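Local coordinates for aerobactin synthase IucA (Klebsiella pneumoniae subsp. pneumoniae, PDB 5JM8), which probably catalyses the ATP-dependent joining of citrate to an acetylated hydroxylysine during assembly of the siderophore aerobactin, as an NIS synthetase, at residues A[23-28]-A[565-570]; A[151-156]-A[543-548]; A[421-426]-A[452-457]; A[482-487]-A[539-544]. All blocks are in the same frame, centred on the assembly; numbering follows the deposited sequence.

Contacts 1, 2 and 4 lie close together, their centres 11 to 14 Å apart, while contact 3 sits 16 Å from contact 4 and 26 to 27 Å from the other two. Strands 538-540 and 566-568 form one small antiparallel sheet that carries contacts 4 and 1, and contact 2 shares Gly543 and Asn544 with contact 4. Along the chain contact 1 encloses the other three, tying the N-terminal helix 14-26 to the C-terminal strand; contacts 3 and 4 follow in series, and Phe482 of helix 475-500 touches contact 3. Around the bound ATP, distant parts of the sequence are thus joined, with the side chains of Tyr484 and His152 about 6 and 7 Å from the nucleotide.

Contact 1: A[23-28]-A[565-570]; sequences LVRETK and FDFANP
Arg25, near the C-terminal end of helix 14-26, runs past the ring of Phe565, just before strand 566-568 of a two-stranded antiparallel sheet (538-540 with 566-568). From CB, chi1 of 170° carries CG away from the backbone N and to the ring, which the chain crosses at about a right angle. CG meets the ring tip at CZ of Phe565, 3.6 Å away, and CD follows at 3.7 Å from the same Phe565 CZ. A bend at chi3 (-75°) then turns the guanidinium towards Thr60 and Gln61: NE bonds to Gln61 OE1 and comes 4.5 Å from CE1 of Phe567, while NH2 bonds to Thr60 O. The group also makes a cation-pi contact with Phe151. Two polar anchors therefore fix the rotation of the guanidinium, and the methylenes behind it do the packing on Phe565.

Glu26 CG approaches the CE1 flank of the ring, 3.7 Å from Phe565 CE1, and Arg25 CG the CE2/CZ flank, both from the helix side. The Glu26 carboxylate leaves this contact altogether: OE2 accepts the backbone N-H of Phe545, with weaker bonds from Asn544 N to OE2 and Phe546 N to OE1. The helix that begins there probably steadies its negative charge. At the outer rim one water accepts a weak bond from Lys28 NZ and donates to the carbonyl oxygen of Asp566, at 3.3 Å from Asp566 O.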
loop_
_atom_site.group_PDB
_atom_site.type_symbol
_atom_site.label_atom_id
_atom_site.label_comp_id
_atom_site.label_asym_id
_atom_site.label_seq_id
_atom_site.Cartn_x
_atom_site.Cartn_y
_atom_site.Cartn_z
ATOM N N LEU A 23 39.125 -18.878 -15.709
ATOM C CA LEU A 23 40.355 -19.489 -16.205
ATOM C C LEU A 23 41.202 -18.505 -17.017
ATOM O O LEU A 23 42.408 -18.396 -16.806
ATOM C CB LEU A 23 40.024 -20.716 -17.061
ATOM C CG LEU A 23 41.200 -21.448 -17.716
ATOM C CD1 LEU A 23 42.119 -22.060 -16.670
ATOM C CD2 LEU A 23 40.693 -22.512 -18.674
ATOM N N VAL A 24 40.564 -17.798 -17.945
ATOM C CA VAL A 24 41.264 -16.873 -18.834
ATOM C C VAL A 24 41.975 -15.758 -18.062
ATOM O O VAL A 24 43.017 -15.262 -18.491
ATOM C CB VAL A 24 40.283 -16.248 -19.854
ATOM C CG1 VAL A 24 40.915 -15.063 -20.578
ATOM C CG2 VAL A 24 39.833 -17.293 -20.856
ATOM N N ARG A 25 41.405 -15.358 -16.933
ATOM C CA ARG A 25 42.002 -14.314 -16.109
ATOM C C ARG A 25 43.251 -14.808 -15.380
ATOM O O ARG A 25 44.200 -14.049 -15.181
ATOM C CB ARG A 25 40.983 -13.793 -15.092
ATOM C CG ARG A 25 41.575 -12.871 -14.030
ATOM C CD ARG A 25 40.508 -12.336 -13.097
ATOM N NE ARG A 25 39.700 -11.298 -13.728
ATOM C CZ ARG A 25 38.690 -10.671 -13.131
ATOM N NH1 ARG A 25 38.357 -10.979 -11.886
ATOM N NH2 ARG A 25 38.012 -9.738 -13.784
ATOM N N GLU A 26 43.248 -16.078 -14.988
ATOM C CA GLU A 26 44.309 -16.624 -14.145
ATOM C C GLU A 26 45.383 -17.363 -14.942
ATOM O O GLU A 26 46.279 -17.977 -14.360
ATOM C CB GLU A 26 43.709 -17.562 -13.095
ATOM C CG GLU A 26 42.654 -16.891 -12.228
ATOM C CD GLU A 26 42.113 -17.796 -11.141
ATOM O OE1 GLU A 26 42.792 -18.783 -10.790
ATOM O OE2 GLU A 26 41.002 -17.518 -10.640
ATOM N N THR A 27 45.291 -17.299 -16.268
ATOM C CA THR A 27 46.287 -17.915 -17.138
ATOM C C THR A 27 46.772 -16.940 -18.208
ATOM O O THR A 27 46.038 -16.045 -18.630
ATOM C CB THR A 27 45.737 -19.176 -17.840
ATOM O OG1 THR A 27 44.727 -18.809 -18.787
ATOM C CG2 THR A 27 45.159 -20.152 -16.826
ATOM N N LYS A 28 48.019 -17.128 -18.632
ATOM C CA LYS A 28 48.595 -16.379 -19.742
ATOM C C LYS A 28 48.776 -17.320 -20.931
ATOM O O LYS A 28 49.412 -16.972 -21.925
ATOM C CB LYS A 28 49.929 -15.746 -19.334
ATOM C CG LYS A 28 49.823 -14.766 -18.164
ATOM C CD LYS A 28 49.090 -13.486 -18.561
ATOM C CE LYS A 28 48.998 -12.504 -17.401
ATOM N NZ LYS A 28 48.125 -13.007 -16.303
ATOM N N PHE A 565 47.909 -14.055 -8.359
ATOM C CA PHE A 565 48.426 -13.632 -9.657
ATOM C C PHE A 565 48.392 -12.116 -9.830
ATOM O O PHE A 565 47.581 -11.421 -9.217
ATOM C CB PHE A 565 47.634 -14.299 -10.782
ATOM C CG PHE A 565 46.208 -13.842 -10.871
ATOM C CD1 PHE A 565 45.222 -14.469 -10.131
ATOM C CD2 PHE A 565 45.854 -12.789 -11.698
ATOM C CE1 PHE A 565 43.907 -14.052 -10.212
ATOM C CE2 PHE A 565 44.543 -12.367 -11.783
ATOM C CZ PHE A 565 43.567 -12.999 -11.041
ATOM N N ASP A 566 49.279 -11.618 -10.687
ATOM C CA ASP A 566 49.397 -10.189 -10.936
ATOM C C ASP A 566 48.386 -9.727 -11.973
ATOM O O ASP A 566 48.304 -10.275 -13.073
ATOM C CB ASP A 566 50.816 -9.853 -11.387
ATOM C CG ASP A 566 51.860 -10.347 -10.412
ATOM O OD1 ASP A 566 51.511 -10.563 -9.231
ATOM O OD2 ASP A 566 53.027 -10.527 -10.821
ATOM N N PHE A 567 47.624 -8.703 -11.602
ATOM C CA PHE A 567 46.544 -8.183 -12.426
ATOM C C PHE A 567 46.955 -6.859 -13.054
ATOM O O PHE A 567 47.188 -5.874 -12.351
ATOM C CB PHE A 567 45.279 -8.016 -11.583
ATOM C CG PHE A 567 44.119 -7.420 -12.328
ATOM C CD1 PHE A 567 43.354 -8.199 -13.178
ATOM C CD2 PHE A 567 43.784 -6.086 -12.163
ATOM C CE1 PHE A 567 42.281 -7.656 -13.859
ATOM C CE2 PHE A 567 42.712 -5.538 -12.841
ATOM C CZ PHE A 567 41.959 -6.324 -13.690
ATOM N N ALA A 568 47.055 -6.847 -14.380
ATOM C CA ALA A 568 47.455 -5.653 -15.112
ATOM C C ALA A 568 46.470 -4.515 -14.878
ATOM O O ALA A 568 45.291 -4.625 -15.207
ATOM C CB ALA A 568 47.572 -5.957 -16.594
ATOM N N ASN A 569 46.974 -3.423 -14.312
ATOM C CA ASN A 569 46.159 -2.265 -13.964
ATOM C C ASN A 569 45.624 -1.543 -15.202
ATOM O O ASN A 569 46.409 -1.034 -16.003
ATOM C CB ASN A 569 46.988 -1.297 -13.114
ATOM C CG ASN A 569 46.160 -0.178 -12.514
ATOM O OD1 ASN A 569 45.038 0.085 -12.943
ATOM N ND2 ASN A 569 46.719 0.495 -11.519
ATOM N N PRO A 570 44.286 -1.495 -15.365
ATOM C CA PRO A 570 43.722 -0.730 -16.485
ATOM C C PRO A 570 43.551 0.765 -16.203
ATOM O O PRO A 570 43.145 1.498 -17.104
ATOM C CB PRO A 570 42.357 -1.388 -16.698
ATOM C CG PRO A 570 41.973 -1.884 -15.357
ATOM C CD PRO A 570 43.250 -2.287 -14.674
HETATM O O HOH W 1 50.284 -12.753 -13.816
#

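Contact 2: A[151-156]-A[543-548]; sequences FHPAPK and GNFFCY
The imidazole of His152 is turned with its edge to the face of the Tyr548 ring, a T-shaped pair with centroids 4.6 Å apart and planes at 73°. Its CE1-NE2 edge does the touching, His152 CE1 lying 3.4 Å from Tyr548 CD1, towards the rim of the phenol, and NE2 just as near. One face of the imidazole is covered by Pro153 CD, the next residue in the chain. A chi1 of -164° leans the ring over the following residues, where ND1 accepts the N-H of Ala154, with Ala154 N 3.0 Å from His152 ND1; NE2 bonds to Asn287 OD1. Held at both nitrogens, the ring has its rotation fixed.

The same Tyr548 ring receives Ala154, whose CB lies 3.5 Å from Tyr548 CE2, and Pro153 reaches the CD2 side of it with CG. On the other flank His152 CD2 packs against Asn544 CB at 3.6 Å. The Asn544 side chain crosses that of His152 at about a right angle, the amide plane turned 49° from the imidazole, and ND2 gives Phe151 O a weak bond, 3.3 Å long and bent. Pro153 CB closes on Phe545 CD2 at 3.9 Å.

His152 is about 7 Å from the bound ATP, so this buried loop lies near the nucleotide. It rests on helix 545-549, with Phe545 set edge-to-face with Phe19 of helix 14-26 and Phe107 of helix 101-124.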
loop_
_atom_site.group_PDB
_atom_site.type_symbol
_atom_site.label_atom_id
_atom_site.label_comp_id
_atom_site.label_asym_id
_atom_site.label_seq_id
_atom_site.Cartn_x
_atom_site.Cartn_y
_atom_site.Cartn_z
ATOM N N PHE A 151 33.455 -14.844 -11.667
ATOM C CA PHE A 151 34.816 -15.347 -11.846
ATOM C C PHE A 151 35.135 -16.454 -10.847
ATOM O O PHE A 151 36.204 -16.478 -10.239
ATOM C CB PHE A 151 35.826 -14.199 -11.729
ATOM C CG PHE A 151 35.886 -13.334 -12.951
ATOM C CD1 PHE A 151 34.885 -12.416 -13.214
ATOM C CD2 PHE A 151 36.935 -13.445 -13.844
ATOM C CE1 PHE A 151 34.931 -11.619 -14.339
ATOM C CE2 PHE A 151 36.986 -12.652 -14.972
ATOM C CZ PHE A 151 35.982 -11.741 -15.222
ATOM N N HIS A 152 34.179 -17.362 -10.683
ATOM C CA HIS A 152 34.388 -18.600 -9.944
ATOM C C HIS A 152 34.027 -19.752 -10.880
ATOM O O HIS A 152 33.106 -19.623 -11.683
ATOM C CB HIS A 152 33.535 -18.636 -8.673
ATOM C CG HIS A 152 33.971 -19.672 -7.684
ATOM N ND1 HIS A 152 33.513 -20.971 -7.716
ATOM C CD2 HIS A 152 34.829 -19.602 -6.638
ATOM C CE1 HIS A 152 34.068 -21.657 -6.732
ATOM N NE2 HIS A 152 34.871 -20.849 -6.063
ATOM N N PRO A 153 34.767 -20.872 -10.807
ATOM C CA PRO A 153 34.445 -21.995 -11.695
ATOM C C PRO A 153 33.159 -22.729 -11.316
ATOM O O PRO A 153 32.443 -23.206 -12.196
ATOM C CB PRO A 153 35.657 -22.918 -11.542
ATOM C CG PRO A 153 36.225 -22.581 -10.209
ATOM C CD PRO A 153 36.000 -21.117 -10.037
ATOM N N ALA A 154 32.886 -22.820 -10.019
ATOM C CA ALA A 154 31.693 -23.492 -9.517
ATOM C C ALA A 154 30.952 -22.612 -8.510
ATOM O O ALA A 154 30.908 -22.928 -7.322
ATOM C CB ALA A 154 32.068 -24.818 -8.883
ATOM N N PRO A 155 30.363 -21.505 -8.987
ATOM C CA PRO A 155 29.673 -20.547 -8.114
ATOM C C PRO A 155 28.390 -21.090 -7.480
ATOM O O PRO A 155 27.902 -20.493 -6.519
ATOM C CB PRO A 155 29.351 -19.387 -9.058
ATOM C CG PRO A 155 29.308 -19.995 -10.411
ATOM C CD PRO A 155 30.325 -21.088 -10.400
ATOM N N LYS A 156 27.860 -22.193 -8.004
ATOM C CA LYS A 156 26.610 -22.764 -7.503
ATOM C C LYS A 156 26.788 -24.192 -6.999
ATOM O O LYS A 156 25.935 -25.048 -7.221
ATOM C CB LYS A 156 25.534 -22.732 -8.595
ATOM C CG LYS A 156 25.170 -21.332 -9.070
ATOM C CD LYS A 156 24.536 -20.509 -7.955
ATOM C CE LYS A 156 24.103 -19.141 -8.448
ATOM N NZ LYS A 156 23.574 -18.292 -7.348
ATOM N N GLY A 543 43.263 -15.594 -7.013
ATOM C CA GLY A 543 42.331 -16.190 -7.954
ATOM C C GLY A 543 41.442 -17.234 -7.308
ATOM O O GLY A 543 41.789 -17.797 -6.271
ATOM N N ASN A 544 40.294 -17.493 -7.929
ATOM C CA ASN A 544 39.323 -18.451 -7.409
ATOM C C ASN A 544 39.424 -19.825 -8.068
ATOM O O ASN A 544 39.075 -20.837 -7.461
ATOM C CB ASN A 544 37.902 -17.914 -7.594
ATOM C CG ASN A 544 37.614 -16.707 -6.729
ATOM O OD1 ASN A 544 37.545 -16.810 -5.504
ATOM N ND2 ASN A 544 37.431 -15.556 -7.363
ATOM N N PHE A 545 39.898 -19.859 -9.310
ATOM C CA PHE A 545 39.901 -21.088 -10.098
ATOM C C PHE A 545 40.910 -22.105 -9.558
ATOM O O PHE A 545 40.569 -23.272 -9.360
ATOM C CB PHE A 545 40.194 -20.769 -11.569
ATOM C CG PHE A 545 40.210 -21.978 -12.469
ATOM C CD1 PHE A 545 41.327 -22.793 -12.520
ATOM C CD2 PHE A 545 39.127 -22.285 -13.277
ATOM C CE1 PHE A 545 41.362 -23.900 -13.345
ATOM C CE2 PHE A 545 39.158 -23.391 -14.108
ATOM C CZ PHE A 545 40.273 -24.200 -14.138
ATOM N N PHE A 546 42.144 -21.671 -9.314
ATOM C CA PHE A 546 43.180 -22.579 -8.823
ATOM C C PHE A 546 43.112 -22.698 -7.304
ATOM O O PHE A 546 43.669 -23.626 -6.719
ATOM C CB PHE A 546 44.566 -22.111 -9.272
ATOM C CG PHE A 546 44.775 -22.206 -10.755
ATOM C CD1 PHE A 546 44.960 -23.436 -11.364
ATOM C CD2 PHE A 546 44.772 -21.068 -11.542
ATOM C CE1 PHE A 546 45.144 -23.529 -12.731
ATOM C CE2 PHE A 546 44.955 -21.152 -12.906
ATOM C CZ PHE A 546 45.142 -22.387 -13.501
ATOM N N CYS A 547 42.414 -21.761 -6.672
ATOM C CA CYS A 547 42.152 -21.842 -5.241
ATOM C C CYS A 547 41.112 -22.921 -4.964
ATOM O O CYS A 547 41.187 -23.636 -3.964
ATOM C CB CYS A 547 41.671 -20.496 -4.698
ATOM S SG CYS A 547 41.322 -20.488 -2.923
ATOM N N TYR A 548 40.142 -23.032 -5.865
ATOM C CA TYR A 548 39.047 -23.984 -5.723
ATOM C C TYR A 548 39.505 -25.395 -6.084
ATOM O O TYR A 548 39.003 -26.387 -5.552
ATOM C CB TYR A 548 37.876 -23.561 -6.609
ATOM C CG TYR A 548 36.579 -24.267 -6.313
ATOM C CD1 TYR A 548 35.892 -24.011 -5.142
ATOM C CD2 TYR A 548 36.033 -25.174 -7.209
ATOM C CE1 TYR A 548 34.706 -24.641 -4.860
ATOM C CE2 TYR A 548 34.843 -25.811 -6.937
ATOM C CZ TYR A 548 34.183 -25.537 -5.759
ATOM O OH TYR A 548 32.995 -26.160 -5.477
#

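Contact 3: A[421-426]-A[452-457]; sequences GLVLLA and AFMPHA
Gly421 O is gripped from several sides: it takes the backbone N-H of Met454 at 2.8 Å, in the carbonyl plane and almost straight (172°), and also a CA-H contact from Phe453, with Phe453 CA 3.4 Å from Gly421 O. Ala457 CB packs against that oxygen too. Gly421 is the first residue to leave helix 394-420, with positive phi (84°), and its CA lies 3.3 Å from NE2 of His456. That nitrogen is bonded to Glu417 O, a carbonyl of the same helix, so the imidazole lies against the chain just where the helix gives way to the strand.

From there 422-424 pairs with 451-453 as a two-stranded antiparallel sheet. Leu422 and Phe453 form a non-hydrogen-bonded pair; Val423 and Ala452 form a hydrogen-bonded one, with Val423 N 2.6 Å from Ala452 O and Ala452 N 2.8 Å from Val423 O. On one face Leu422 and Phe453 run side by side, CD1 of Leu422 being 3.6 Å from Phe453 CE1, and both reach helix 294-306. On the other face Val423 meets Ala452 CB and the sulfur of Met454, its CG2 3.6 Å from Met454 SD. Bends at chi2 and chi3 fold Met454 back over its own CB, beside Leu478 of helix 475-500. Past the paired residues, Leu425 O accepts a bond from Asn430 ND2, and Asn430 is a ligand of the magnesium ion.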
loop_
_atom_site.group_PDB
_atom_site.type_symbol
_atom_site.label_atom_id
_atom_site.label_comp_id
_atom_site.label_asym_id
_atom_site.label_seq_id
_atom_site.Cartn_x
_atom_site.Cartn_y
_atom_site.Cartn_z
ATOM N N GLY A 421 41.150 5.074 8.815
ATOM C CA GLY A 421 41.814 3.787 8.946
ATOM C C GLY A 421 40.872 2.596 8.977
ATOM O O GLY A 421 41.272 1.493 9.352
ATOM N N LEU A 422 39.624 2.818 8.575
ATOM C CA LEU A 422 38.618 1.758 8.553
ATOM C C LEU A 422 38.580 1.054 7.201
ATOM O O LEU A 422 38.323 1.675 6.170
ATOM C CB LEU A 422 37.235 2.329 8.883
ATOM C CG LEU A 422 36.031 1.403 8.675
ATOM C CD1 LEU A 422 36.145 0.162 9.545
ATOM C CD2 LEU A 422 34.744 2.151 8.963
ATOM N N VAL A 423 38.824 -0.251 7.218
ATOM C CA VAL A 423 38.812 -1.053 6.004
ATOM C C VAL A 423 37.505 -1.829 5.890
ATOM O O VAL A 423 37.232 -2.717 6.695
ATOM C CB VAL A 423 39.998 -2.040 5.972
ATOM C CG1 VAL A 423 40.009 -2.834 4.672
ATOM C CG2 VAL A 423 41.310 -1.294 6.151
ATOM N N LEU A 424 36.696 -1.478 4.893
ATOM C CA LEU A 424 35.507 -2.254 4.554
ATOM C C LEU A 424 35.715 -2.913 3.197
ATOM O O LEU A 424 35.671 -2.250 2.160
ATOM C CB LEU A 424 34.253 -1.375 4.537
ATOM C CG LEU A 424 33.858 -0.720 5.863
ATOM C CD1 LEU A 424 32.615 0.130 5.680
ATOM C CD2 LEU A 424 33.634 -1.762 6.947
ATOM N N LEU A 425 35.960 -4.219 3.215
ATOM C CA LEU A 425 36.205 -4.971 1.990
ATOM C C LEU A 425 34.896 -5.209 1.255
ATOM O O LEU A 425 34.212 -6.206 1.482
ATOM C CB LEU A 425 36.890 -6.300 2.301
ATOM C CG LEU A 425 38.239 -6.173 3.012
ATOM C CD1 LEU A 425 38.739 -7.535 3.463
ATOM C CD2 LEU A 425 39.265 -5.493 2.113
ATOM N N ALA A 426 34.559 -4.284 0.367
ATOM C CA ALA A 426 33.257 -4.281 -0.276
ATOM C C ALA A 426 33.209 -5.153 -1.524
ATOM O O ALA A 426 33.639 -4.735 -2.599
ATOM C CB ALA A 426 32.871 -2.864 -0.624
ATOM N N ALA A 452 38.109 -4.380 8.771
ATOM C CA ALA A 452 39.467 -4.422 9.292
ATOM C C ALA A 452 39.967 -3.005 9.534
ATOM O O ALA A 452 39.375 -2.040 9.046
ATOM C CB ALA A 452 40.384 -5.158 8.336
ATOM N N PHE A 453 41.057 -2.884 10.285
ATOM C CA PHE A 453 41.559 -1.579 10.694
ATOM C C PHE A 453 43.040 -1.411 10.379
ATOM O O PHE A 453 43.838 -2.329 10.564
ATOM C CB PHE A 453 41.309 -1.371 12.188
ATOM C CG PHE A 453 39.868 -1.533 12.583
ATOM C CD1 PHE A 453 38.967 -0.498 12.403
ATOM C CD2 PHE A 453 39.412 -2.725 13.127
ATOM C CE1 PHE A 453 37.638 -0.645 12.762
ATOM C CE2 PHE A 453 38.084 -2.876 13.487
ATOM C CZ PHE A 453 37.197 -1.835 13.304
ATOM N N MET A 454 43.388 -0.226 9.890
ATOM C CA MET A 454 44.768 0.112 9.584
ATOM C C MET A 454 45.471 0.562 10.856
ATOM O O MET A 454 44.818 0.840 11.861
ATOM C CB MET A 454 44.828 1.208 8.519
ATOM C CG MET A 454 44.148 0.827 7.219
ATOM S SD MET A 454 44.804 -0.698 6.532
ATOM C CE MET A 454 46.503 -0.220 6.214
ATOM N N PRO A 455 46.810 0.623 10.822
ATOM C CA PRO A 455 47.567 1.079 11.990
ATOM C C PRO A 455 47.141 2.462 12.479
ATOM O O PRO A 455 47.157 2.706 13.684
ATOM C CB PRO A 455 49.011 1.099 11.481
ATOM C CG PRO A 455 49.040 0.066 10.413
ATOM C CD PRO A 455 47.698 0.145 9.746
ATOM N N HIS A 456 46.751 3.342 11.560
ATOM C CA HIS A 456 46.410 4.716 11.920
ATOM C C HIS A 456 44.964 4.844 12.406
ATOM O O HIS A 456 44.450 5.952 12.567
ATOM C CB HIS A 456 46.664 5.662 10.738
ATOM C CG HIS A 456 45.951 5.281 9.477
ATOM N ND1 HIS A 456 46.420 4.308 8.620
ATOM C CD2 HIS A 456 44.820 5.766 8.913
ATOM C CE1 HIS A 456 45.600 4.199 7.591
ATOM N NE2 HIS A 456 44.621 5.073 7.743
ATOM N N ALA A 457 44.316 3.706 12.640
ATOM C CA ALA A 457 43.030 3.675 13.330
ATOM C C ALA A 457 43.234 3.296 14.793
ATOM O O ALA A 457 42.285 3.271 15.577
ATOM C CB ALA A 457 42.082 2.693 12.656
#

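Contact 4: A[482-487]-A[539-544]; sequences FPYYLL and WNVKGN
Tyr484 and Val541 touch through aliphatic carbon, CB of Tyr484 lying 3.6 Å from Val541 CG1. A turn further along the helix Leu487 crosses the indole of Trp539 at about a right angle: its CD1 stands 3.7 Å from Trp539 CH2 and its CB 4.0 Å from Trp539 CZ3, so the leucine packs obliquely against the CZ3-CH2 corner of the six-membered ring. Pro483 O comes to 4.2 Å from the same Trp539 CZ3. At the far end of the tyrosine its OH is 3.6 Å from Asn544 ND2, a polar neighbour but not a hydrogen bond, with the ring and amide planes 50° apart.

What places these groups is the backbone of helix 475-500. It kinks where the N atoms of Pro483 and Tyr484 make no bond to the preceding turn, and a wider pi-type turn follows at 484-487. With CG of Tyr484 anti to its backbone N (chi1 163°), the phenol extends along the loop 541-544, and its CD2 edge lies over the centre of the Tyr485 ring, 3.7 Å above the plane of Tyr485. The tyrosine side chain is about 6 Å from the bound ATP.

Further out, Trp539 meets the ring of Tyr532 and touches Val533, both on helix 528-535, while its strand pairs with 566-568 through backbone bonds to Phe567. Helix 475-500 therefore packs between helix 394-420, reached by Leu486, and this small sheet.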
loop_
_atom_site.group_PDB
_atom_site.type_symbol
_atom_site.label_atom_id
_atom_site.label_comp_id
_atom_site.label_asym_id
_atom_site.label_seq_id
_atom_site.Cartn_x
_atom_site.Cartn_y
_atom_site.Cartn_z
ATOM N N PHE A 482 42.109 -4.832 -0.834
ATOM C CA PHE A 482 41.171 -3.730 -1.013
ATOM C C PHE A 482 40.907 -3.334 -2.473
ATOM O O PHE A 482 39.751 -3.176 -2.868
ATOM C CB PHE A 482 41.666 -2.516 -0.233
ATOM C CG PHE A 482 40.643 -1.430 -0.093
ATOM C CD1 PHE A 482 39.741 -1.447 0.955
ATOM C CD2 PHE A 482 40.578 -0.396 -1.009
ATOM C CE1 PHE A 482 38.797 -0.452 1.089
ATOM C CE2 PHE A 482 39.636 0.604 -0.877
ATOM C CZ PHE A 482 38.744 0.575 0.172
ATOM N N PRO A 483 41.965 -3.166 -3.282
ATOM C CA PRO A 483 41.682 -2.823 -4.682
ATOM C C PRO A 483 41.092 -3.983 -5.491
ATOM O O PRO A 483 40.450 -3.737 -6.511
ATOM C CB PRO A 483 43.055 -2.414 -5.229
ATOM C CG PRO A 483 44.041 -3.043 -4.322
ATOM C CD PRO A 483 43.404 -3.088 -2.975
ATOM N N TYR A 484 41.309 -5.222 -5.056
ATOM C CA TYR A 484 40.665 -6.362 -5.706
ATOM C C TYR A 484 39.156 -6.288 -5.533
ATOM O O TYR A 484 38.411 -6.214 -6.508
ATOM C CB TYR A 484 41.172 -7.693 -5.143
ATOM C CG TYR A 484 40.268 -8.867 -5.473
ATOM C CD1 TYR A 484 40.104 -9.296 -6.786
ATOM C CD2 TYR A 484 39.575 -9.545 -4.474
ATOM C CE1 TYR A 484 39.275 -10.367 -7.093
ATOM C CE2 TYR A 484 38.747 -10.618 -4.774
ATOM C CZ TYR A 484 38.603 -11.022 -6.080
ATOM O OH TYR A 484 37.780 -12.083 -6.367
ATOM N N TYR A 485 38.715 -6.309 -4.283
ATOM C CA TYR A 485 37.292 -6.326 -3.980
ATOM C C TYR A 485 36.557 -5.119 -4.552
ATOM O O TYR A 485 35.462 -5.260 -5.093
ATOM C CB TYR A 485 37.074 -6.384 -2.467
ATOM C CG TYR A 485 37.473 -7.701 -1.838
ATOM C CD1 TYR A 485 36.641 -8.808 -1.909
ATOM C CD2 TYR A 485 38.679 -7.834 -1.167
ATOM C CE1 TYR A 485 37.006 -10.012 -1.335
ATOM C CE2 TYR A 485 39.049 -9.032 -0.588
ATOM C CZ TYR A 485 38.209 -10.117 -0.674
ATOM O OH TYR A 485 38.573 -11.312 -0.099
ATOM N N LEU A 486 37.166 -3.942 -4.448
ATOM C CA LEU A 486 36.436 -2.695 -4.664
ATOM C C LEU A 486 36.522 -2.149 -6.090
ATOM O O LEU A 486 35.704 -1.314 -6.475
ATOM C CB LEU A 486 36.934 -1.636 -3.677
ATOM C CG LEU A 486 36.178 -0.302 -3.644
ATOM C CD1 LEU A 486 34.677 -0.500 -3.484
ATOM C CD2 LEU A 486 36.714 0.573 -2.524
ATOM N N LEU A 487 37.492 -2.615 -6.872
ATOM C CA LEU A 487 37.628 -2.173 -8.259
ATOM C C LEU A 487 37.476 -3.326 -9.242
ATOM O O LEU A 487 36.740 -3.215 -10.221
ATOM C CB LEU A 487 38.976 -1.485 -8.477
ATOM C CG LEU A 487 39.093 -0.088 -7.868
ATOM C CD1 LEU A 487 40.541 0.321 -7.766
ATOM C CD2 LEU A 487 38.303 0.925 -8.684
ATOM N N TRP A 539 48.417 -5.334 -10.076
ATOM C CA TRP A 539 47.734 -5.603 -8.817
ATOM C C TRP A 539 47.865 -7.084 -8.489
ATOM O O TRP A 539 47.357 -7.937 -9.218
ATOM C CB TRP A 539 46.257 -5.202 -8.884
ATOM C CG TRP A 539 46.030 -3.747 -9.146
ATOM C CD1 TRP A 539 46.958 -2.751 -9.096
ATOM C CD2 TRP A 539 44.791 -3.125 -9.502
ATOM N NE1 TRP A 539 46.375 -1.545 -9.400
ATOM C CE2 TRP A 539 45.044 -1.748 -9.653
ATOM C CE3 TRP A 539 43.492 -3.599 -9.708
ATOM C CZ2 TRP A 539 44.047 -0.841 -10.000
ATOM C CZ3 TRP A 539 42.503 -2.695 -10.054
ATOM C CH2 TRP A 539 42.785 -1.333 -10.196
ATOM N N ASN A 540 48.557 -7.384 -7.397
ATOM C CA ASN A 540 48.737 -8.760 -6.961
ATOM C C ASN A 540 47.603 -9.152 -6.025
ATOM O O ASN A 540 47.401 -8.520 -4.987
ATOM C CB ASN A 540 50.091 -8.933 -6.274
ATOM C CG ASN A 540 50.599 -10.356 -6.343
ATOM O OD1 ASN A 540 49.916 -11.293 -5.928
ATOM N ND2 ASN A 540 51.803 -10.529 -6.877
ATOM N N VAL A 541 46.860 -10.189 -6.405
ATOM C CA VAL A 541 45.632 -10.560 -5.707
ATOM C C VAL A 541 45.511 -12.084 -5.588
ATOM O O VAL A 541 46.524 -12.778 -5.527
ATOM C CB VAL A 541 44.404 -9.964 -6.433
ATOM C CG1 VAL A 541 44.478 -8.448 -6.413
ATOM C CG2 VAL A 541 44.320 -10.463 -7.871
ATOM N N LYS A 542 44.281 -12.597 -5.546
ATOM C CA LYS A 542 44.039 -14.023 -5.331
ATOM C C LYS A 542 42.940 -14.546 -6.258
ATOM O O LYS A 542 41.828 -14.012 -6.283
ATOM C CB LYS A 542 43.666 -14.273 -3.867
ATOM C CG LYS A 542 43.423 -15.730 -3.507
ATOM C CD LYS A 542 42.970 -15.857 -2.061
ATOM C CE LYS A 542 42.497 -17.263 -1.738
ATOM N NZ LYS A 542 43.583 -18.262 -1.900
ATOM N N GLY A 543 43.263 -15.594 -7.013
ATOM C CA GLY A 543 42.331 -16.190 -7.954
ATOM C C GLY A 543 41.442 -17.234 -7.308
ATOM O O GLY A 543 41.789 -17.797 -6.271
ATOM N N ASN A 544 40.294 -17.493 -7.929
ATOM C CA ASN A 544 39.323 -18.451 -7.409
ATOM C C ASN A 544 39.424 -19.825 -8.068
ATOM O O ASN A 544 39.075 -20.837 -7.461
ATOM C CB ASN A 544 37.902 -17.914 -7.594
ATOM C CG ASN A 544 37.614 -16.707 -6.729
ATOM O OD1 ASN A 544 37.545 -16.810 -5.504
ATOM N ND2 ASN A 544 37.431 -15.556 -7.363
#